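Local coordinates for protein arginase (PDB 4RHJ) that is of unknown function, has an arginase-deacetylase fold, and evolved without the binuclear manganese cluster of the arginases it resembles, at residues F22-F25 with L26-V29; E204-K207 with V208-L211; G288-P291 with D292-V295. All coordinates share one frame; numbering follows the deposited sequence.

Contact 1: residues F22-F25 with L26-V29; sequences FSKF and LMNV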
loop_
_atom_site.group_PDB
_atom_site.type_symbol
_atom_site.label_atom_id
_atom_site.label_comp_id
_atom_site.label_asym_id
_atom_site.label_seq_id
_atom_site.Cartn_x
_atom_site.Cartn_y
_atom_site.Cartn_z
ATOM N N PHE A 22 20.076 -18.992 26.361
ATOM C CA PHE A 22 20.758 -17.733 26.138
ATOM C C PHE A 22 22.229 -17.820 26.489
ATOM O O PHE A 22 23.001 -16.920 26.160
ATOM C CB PHE A 22 20.083 -16.633 26.951
ATOM C CG PHE A 22 18.634 -16.455 26.620
ATOM C CD1 PHE A 22 18.158 -16.784 25.368
ATOM C CD2 PHE A 22 17.746 -15.977 27.557
ATOM C CE1 PHE A 22 16.843 -16.630 25.049
ATOM C CE2 PHE A 22 16.415 -15.823 27.240
ATOM C CZ PHE A 22 15.970 -16.138 25.978
ATOM N N SER A 23 22.598 -18.914 27.151
ATOM C CA SER A 23 23.954 -19.121 27.647
ATOM C C SER A 23 25.007 -18.713 26.625
ATOM O O SER A 23 25.878 -17.886 26.910
ATOM C CB SER A 23 24.148 -20.584 28.047
ATOM O OG SER A 23 25.518 -20.886 28.248
ATOM N N LYS A 24 24.891 -19.276 25.427
ATOM C CA LYS A 24 25.790 -18.966 24.325
ATOM C C LYS A 24 25.655 -17.514 23.890
ATOM O O LYS A 24 26.646 -16.902 23.501
ATOM C CB LYS A 24 25.528 -19.903 23.142
ATOM C CG LYS A 24 26.296 -19.568 21.855
ATOM C CD LYS A 24 26.040 -20.603 20.753
ATOM C CE LYS A 24 26.473 -20.100 19.381
ATOM N NZ LYS A 24 26.128 -21.058 18.288
ATOM N N PHE A 25 24.443 -16.958 23.950
ATOM C CA PHE A 25 24.281 -15.533 23.664
ATOM C C PHE A 25 24.903 -14.745 24.803
ATOM O O PHE A 25 25.648 -13.791 24.585
ATOM C CB PHE A 25 22.809 -15.123 23.488
ATOM C CG PHE A 25 22.619 -13.630 23.318
ATOM C CD1 PHE A 25 22.798 -13.032 22.079
ATOM C CD2 PHE A 25 22.301 -12.824 24.401
ATOM C CE1 PHE A 25 22.647 -11.672 21.916
ATOM C CE2 PHE A 25 22.151 -11.468 24.241
ATOM C CZ PHE A 25 22.329 -10.890 22.992
ATOM N N LEU A 26 24.587 -15.164 26.023
ATOM C CA LEU A 26 25.111 -14.525 27.218
ATOM C C LEU A 26 26.639 -14.553 27.274
ATOM O O LEU A 26 27.255 -13.517 27.514
ATOM C CB LEU A 26 24.512 -15.186 28.458
ATOM C CG LEU A 26 22.996 -14.972 28.542
ATOM C CD1 LEU A 26 22.400 -15.696 29.733
ATOM C CD2 LEU A 26 22.666 -13.480 28.571
ATOM N N MET A 27 27.234 -15.725 27.041
ATOM C CA MET A 27 28.695 -15.893 27.011
ATOM C C MET A 27 29.344 -14.942 26.022
ATOM O O MET A 27 30.474 -14.501 26.206
ATOM C CB MET A 27 29.069 -17.343 26.656
ATOM C CG MET A 27 30.054 -17.491 25.481
ATOM S SD MET A 27 29.429 -18.396 24.036
ATOM C CE MET A 27 29.664 -20.099 24.536
ATOM N N ASN A 28 28.597 -14.627 24.976
ATOM C CA ASN A 28 29.062 -13.797 23.880
ATOM C C ASN A 28 28.967 -12.290 24.157
ATOM O O ASN A 28 29.897 -11.542 23.846
ATOM C CB ASN A 28 28.266 -14.144 22.625
ATOM C CG ASN A 28 28.713 -13.366 21.422
ATOM O OD1 ASN A 28 28.038 -12.440 20.973
ATOM N ND2 ASN A 28 29.866 -13.735 20.887
ATOM N N VAL A 29 27.850 -11.850 24.736
ATOM C CA VAL A 29 27.626 -10.424 24.989
ATOM C C VAL A 29 28.658 -9.863 25.969
ATOM O O VAL A 29 29.106 -8.722 25.838
ATOM C CB VAL A 29 26.183 -10.146 25.523
ATOM C CG1 VAL A 29 25.993 -10.633 26.951
ATOM C CG2 VAL A 29 25.864 -8.665 25.434
#
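Leu26 packs against the turn of chain before it. Leu26 CG lies 3.7 Å from Phe22 CB, and Leu26 CD1 is as close to the same atom. CG stands anti to the carbonyl carbon (chi1 -65°), which keeps the branch beside the Phe22 end. The Phe25 ring takes another course. Phe25 CD2 is 4.2 Å from Leu26 CD2. Farther out, Phe25 CE2 meets Val29 CB at 4.4 Å, one helical turn on, and the approach is oblique. These side chains lie on helix 23-30, near the N-terminal end of the modelled chain. The i to i+4 backbone bonds are uneven. Met27 N reaches Ser23 O at 2.6 Å and Val29 N reaches Phe25 O at 2.9 Å, while the bond from Asn28 N to Lys24 O is weak. Met27 bends at chi2 and chi3, which brings Met27 SD within 3.2 Å of Lys24 O and across the lysine chain. That side of the helix is exposed. On the buried side, Phe25 and Val29 rest on helix 116-131, at Ala126 and at Glu129 and Leu130. The Phe22 ring meets that of Trp119, with the planes about 50° apart.

Contact 2: residues E204-K207 with V208-L211; sequences EDRK and VRKL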
loop_
_atom_site.group_PDB
_atom_site.type_symbol
_atom_site.label_atom_id
_atom_site.label_comp_id
_atom_site.label_asym_id
_atom_site.label_seq_id
_atom_site.Cartn_x
_atom_site.Cartn_y
_atom_site.Cartn_z
ATOM N N GLU A 204 -9.958 3.125 28.120
ATOM C CA GLU A 204 -8.859 2.748 28.998
ATOM C C GLU A 204 -7.580 3.487 28.620
ATOM O O GLU A 204 -6.855 3.982 29.478
ATOM C CB GLU A 204 -8.622 1.238 28.947
ATOM C CG GLU A 204 -9.569 0.416 29.801
ATOM C CD GLU A 204 -9.060 0.231 31.213
ATOM O OE1 GLU A 204 -9.534 -0.698 31.904
ATOM O OE2 GLU A 204 -8.183 1.012 31.634
ATOM N N ASP A 205 -7.303 3.559 27.328
ATOM C CA ASP A 205 -6.110 4.247 26.852
ATOM C C ASP A 205 -6.206 5.754 27.064
ATOM O O ASP A 205 -5.217 6.385 27.424
ATOM C CB ASP A 205 -5.873 3.947 25.376
ATOM C CG ASP A 205 -5.669 2.470 25.102
ATOM O OD1 ASP A 205 -5.069 1.782 25.954
ATOM O OD2 ASP A 205 -6.103 1.998 24.028
ATOM N N ARG A 206 -7.391 6.323 26.852
ATOM C CA ARG A 206 -7.579 7.774 26.949
ATOM C C ARG A 206 -7.618 8.305 28.377
ATOM O O ARG A 206 -7.298 9.474 28.627
ATOM C CB ARG A 206 -8.853 8.188 26.228
ATOM C CG ARG A 206 -8.773 8.002 24.740
ATOM C CD ARG A 206 -9.946 8.638 24.026
ATOM N NE ARG A 206 -11.233 8.054 24.401
ATOM C CZ ARG A 206 -11.727 6.923 23.896
ATOM N NH1 ARG A 206 -11.037 6.235 22.999
ATOM N NH2 ARG A 206 -12.909 6.474 24.294
ATOM N N LYS A 207 -8.016 7.466 29.322
ATOM C CA LYS A 207 -8.005 7.911 30.707
ATOM C C LYS A 207 -6.565 7.911 31.204
ATOM O O LYS A 207 -6.122 8.867 31.834
ATOM C CB LYS A 207 -8.912 7.047 31.595
ATOM C CG LYS A 207 -8.610 5.562 31.616
ATOM C CD LYS A 207 -9.542 4.808 32.558
ATOM C CE LYS A 207 -10.831 4.376 31.878
ATOM N NZ LYS A 207 -11.658 5.503 31.369
ATOM N N VAL A 208 -5.828 6.860 30.865
ATOM C CA VAL A 208 -4.432 6.733 31.264
ATOM C C VAL A 208 -3.570 7.777 30.553
ATOM O O VAL A 208 -2.445 8.054 30.970
ATOM C CB VAL A 208 -3.882 5.316 30.972
ATOM C CG1 VAL A 208 -3.201 5.287 29.640
ATOM C CG2 VAL A 208 -2.903 4.883 32.037
ATOM N N ARG A 209 -4.102 8.356 29.480
ATOM C CA ARG A 209 -3.379 9.374 28.720
ATOM C C ARG A 209 -3.328 10.718 29.441
ATOM O O ARG A 209 -2.248 11.216 29.739
ATOM C CB ARG A 209 -4.005 9.563 27.339
ATOM C CG ARG A 209 -3.515 8.592 26.274
ATOM C CD ARG A 209 -4.332 8.786 25.009
ATOM N NE ARG A 209 -3.795 8.078 23.853
ATOM C CZ ARG A 209 -4.206 8.279 22.605
ATOM N NH1 ARG A 209 -5.150 9.175 22.347
ATOM N NH2 ARG A 209 -3.666 7.592 21.609
ATOM N N LYS A 210 -4.484 11.313 29.717
ATOM C CA LYS A 210 -4.492 12.635 30.339
ATOM C C LYS A 210 -4.141 12.560 31.823
ATOM O O LYS A 210 -4.009 13.585 32.492
ATOM C CB LYS A 210 -5.851 13.312 30.149
ATOM C CG LYS A 210 -6.890 12.970 31.207
ATOM C CD LYS A 210 -8.183 13.734 30.956
ATOM C CE LYS A 210 -7.927 15.222 30.809
ATOM N NZ LYS A 210 -9.160 15.965 30.457
ATOM N N LEU A 211 -3.994 11.341 32.330
ATOM C CA LEU A 211 -3.622 11.122 33.722
ATOM C C LEU A 211 -2.109 11.020 33.867
ATOM O O LEU A 211 -1.564 11.309 34.935
ATOM C CB LEU A 211 -4.295 9.867 34.276
ATOM C CG LEU A 211 -5.483 10.107 35.210
ATOM C CD1 LEU A 211 -6.469 8.955 35.131
ATOM C CD2 LEU A 211 -4.985 10.294 36.637
#
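Arg209 lays the start of its side chain over the carbonyl of Asp205, one turn back. Arg209 CG is 3.0 Å from Asp205 O, and Arg209 CD follows at 3.5 Å from the same oxygen. Beside it, Val208 CG1 comes within 3.2 Å of Asp205 O. One carbonyl oxygen therefore meets two side chains, and this is the tightly packed part of the contact. Arg209 is extended from CG to NE, which carries its guanidinium out past Arg206, to partners beyond the helix. There NH2 forms a salt bridge with Asp218 and a hydrogen bond with Asn198, and the group makes a cation-pi contact with Tyr216. NH1 adds a weak hydrogen bond to Tyr75 of the second subunit.

The helix 203-211 is the crossover of a beta-alpha-beta unit, between strands 190-196 and 215-217 of the parallel sheet. Asp205 is buried, and its OD2 accepts a hydrogen bond from Ser202 N, near the start of the helix. The solvent side is looser. Lys207 folds back, bent at chi3 and chi4, and NZ bonds to Ser203 O. Leu211 is exposed too, and touches the previous turn through Leu211 CB, 3.2 Å from Lys207 O. The helix backbone is loosely bonded along this contact. Val208 N to Glu204 O is 3.4 Å, and Leu211 N to Lys207 O is 3.3 Å with an N-H...O angle of 127°; both bonds are weak.

Contact 3: residues G288-P291 with D292-V295; sequences GYNP and DLDV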
loop_
_atom_site.group_PDB
_atom_site.type_symbol
_atom_site.label_atom_id
_atom_site.label_comp_id
_atom_site.label_asym_id
_atom_site.label_seq_id
_atom_site.Cartn_x
_atom_site.Cartn_y
_atom_site.Cartn_z
ATOM N N GLY A 288 6.670 -6.937 16.908
ATOM C CA GLY A 288 5.327 -7.079 16.356
ATOM C C GLY A 288 5.201 -7.984 15.148
ATOM O O GLY A 288 4.109 -8.196 14.629
ATOM N N TYR A 289 6.331 -8.532 14.714
ATOM C CA TYR A 289 6.411 -9.292 13.491
ATOM C C TYR A 289 6.406 -10.791 13.769
ATOM O O TYR A 289 7.162 -11.304 14.581
ATOM C CB TYR A 289 7.667 -8.885 12.700
ATOM C CG TYR A 289 8.088 -9.888 11.655
ATOM C CD1 TYR A 289 7.369 -10.038 10.475
ATOM C CD2 TYR A 289 9.193 -10.711 11.858
ATOM C CE1 TYR A 289 7.753 -10.977 9.527
ATOM C CE2 TYR A 289 9.587 -11.656 10.900
ATOM C CZ TYR A 289 8.860 -11.778 9.734
ATOM O OH TYR A 289 9.236 -12.701 8.778
ATOM N N ASN A 290 5.526 -11.482 13.070
ATOM C CA ASN A 290 5.363 -12.911 13.237
ATOM C C ASN A 290 5.224 -13.539 11.859
ATOM O O ASN A 290 4.233 -13.318 11.169
ATOM C CB ASN A 290 4.153 -13.214 14.125
ATOM C CG ASN A 290 3.909 -14.707 14.309
ATOM O OD1 ASN A 290 4.468 -15.536 13.606
ATOM N ND2 ASN A 290 3.028 -15.044 15.240
ATOM N N PRO A 291 6.231 -14.334 11.466
ATOM C CA PRO A 291 6.374 -14.923 10.131
ATOM C C PRO A 291 5.108 -15.622 9.680
ATOM O O PRO A 291 4.800 -15.610 8.493
ATOM C CB PRO A 291 7.519 -15.922 10.309
ATOM C CG PRO A 291 7.633 -16.122 11.791
ATOM C CD PRO A 291 7.276 -14.816 12.376
ATOM N N ASP A 292 4.363 -16.166 10.634
ATOM C CA ASP A 292 3.181 -16.968 10.331
ATOM C C ASP A 292 2.003 -16.137 9.824
ATOM O O ASP A 292 1.088 -16.669 9.197
ATOM C CB ASP A 292 2.774 -17.788 11.567
ATOM C CG ASP A 292 3.709 -18.978 11.816
ATOM O OD1 ASP A 292 4.494 -19.309 10.906
ATOM O OD2 ASP A 292 3.662 -19.591 12.904
ATOM N N LEU A 293 2.050 -14.833 10.079
ATOM C CA LEU A 293 0.932 -13.925 9.807
ATOM C C LEU A 293 1.182 -13.053 8.580
ATOM O O LEU A 293 0.365 -12.215 8.229
ATOM C CB LEU A 293 0.671 -13.034 11.028
ATOM C CG LEU A 293 0.599 -13.664 12.426
ATOM C CD1 LEU A 293 0.396 -12.595 13.448
ATOM C CD2 LEU A 293 -0.521 -14.719 12.547
ATOM N N ASP A 294 2.312 -13.278 7.917
ATOM C CA ASP A 294 2.750 -12.433 6.815
ATOM C C ASP A 294 2.118 -12.801 5.475
ATOM O O ASP A 294 1.650 -13.919 5.269
ATOM C CB ASP A 294 4.278 -12.488 6.695
ATOM C CG ASP A 294 4.881 -11.167 6.232
ATOM O OD1 ASP A 294 4.136 -10.264 5.806
ATOM O OD2 ASP A 294 6.116 -11.037 6.286
ATOM N N VAL A 295 2.103 -11.844 4.555
ATOM C CA VAL A 295 1.710 -12.136 3.180
ATOM C C VAL A 295 3.017 -12.386 2.453
ATOM O O VAL A 295 4.006 -11.670 2.663
ATOM C CB VAL A 295 0.882 -10.988 2.504
ATOM C CG1 VAL A 295 0.851 -11.150 0.986
ATOM C CG2 VAL A 295 -0.547 -10.926 3.047
HETATM O O HOH W 1 7.839 -13.213 6.856
#
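Asn290 holds the turn with both of its oxygens. Asn290 OD1 accepts a hydrogen bond from Asp292 N at 3.0 Å, and Asn290 O accepts one from Leu293 N at 2.9 Å. Both donors sit well above the plane of the carbonyl they use. Asn290 CG is anti to the backbone N (chi1 179°), and the amide points forward to Asp292 N, which closes an Asx turn with Pro291 in the middle. The i to i+3 bond from Leu293 N fits the short 3-10 segment here. Leu293 CD1 packs 3.9 Å from Asn290 CB. Tyr289 and Asp294 form a second link. Asp294 OD2 lies in the plane of the ring at its edge, 3.6 Å from Tyr289 CE1, with the carboxylate turned 78° to the ring. A water donates to Asp294 OD2 at 2.8 Å; its link to Tyr289 OH is doubtfully short. Farther out, Thr304 bonds to Asp294 OD1, and the ring packs on Thr304, Ala305 and Leu308 of helix 303-316. Asp292 forms a salt bridge with Lys298 of the second subunit. The carboxylate of buried Asp294 thus has partners at both oxygens, which would probably help to stabilise its negative charge.

How the contacts relate
All three contacts are local and partly buried, and none touches another. Contacts 1 and 2 each join successive turns of one helix, on opposite sides of the chain's centre, with centres about 40 Å apart. Each has an exposed helix side. Contact 3 shapes the loop between strand 281-287 and helix 303-316, and none of its touching residues is fully exposed. The side chains of contact 1 pack mainly through carbon, and one side is covered by helix 116-131 of its own chain. In contact 2 side chains touch backbone carbonyls, and the ends of Lys207 and Arg209 bond beyond the two segments. Contact 3 combines a backbone 3-10 bond with a side-chain bond and a water. Contacts 2 and 3 also reach the second subunit.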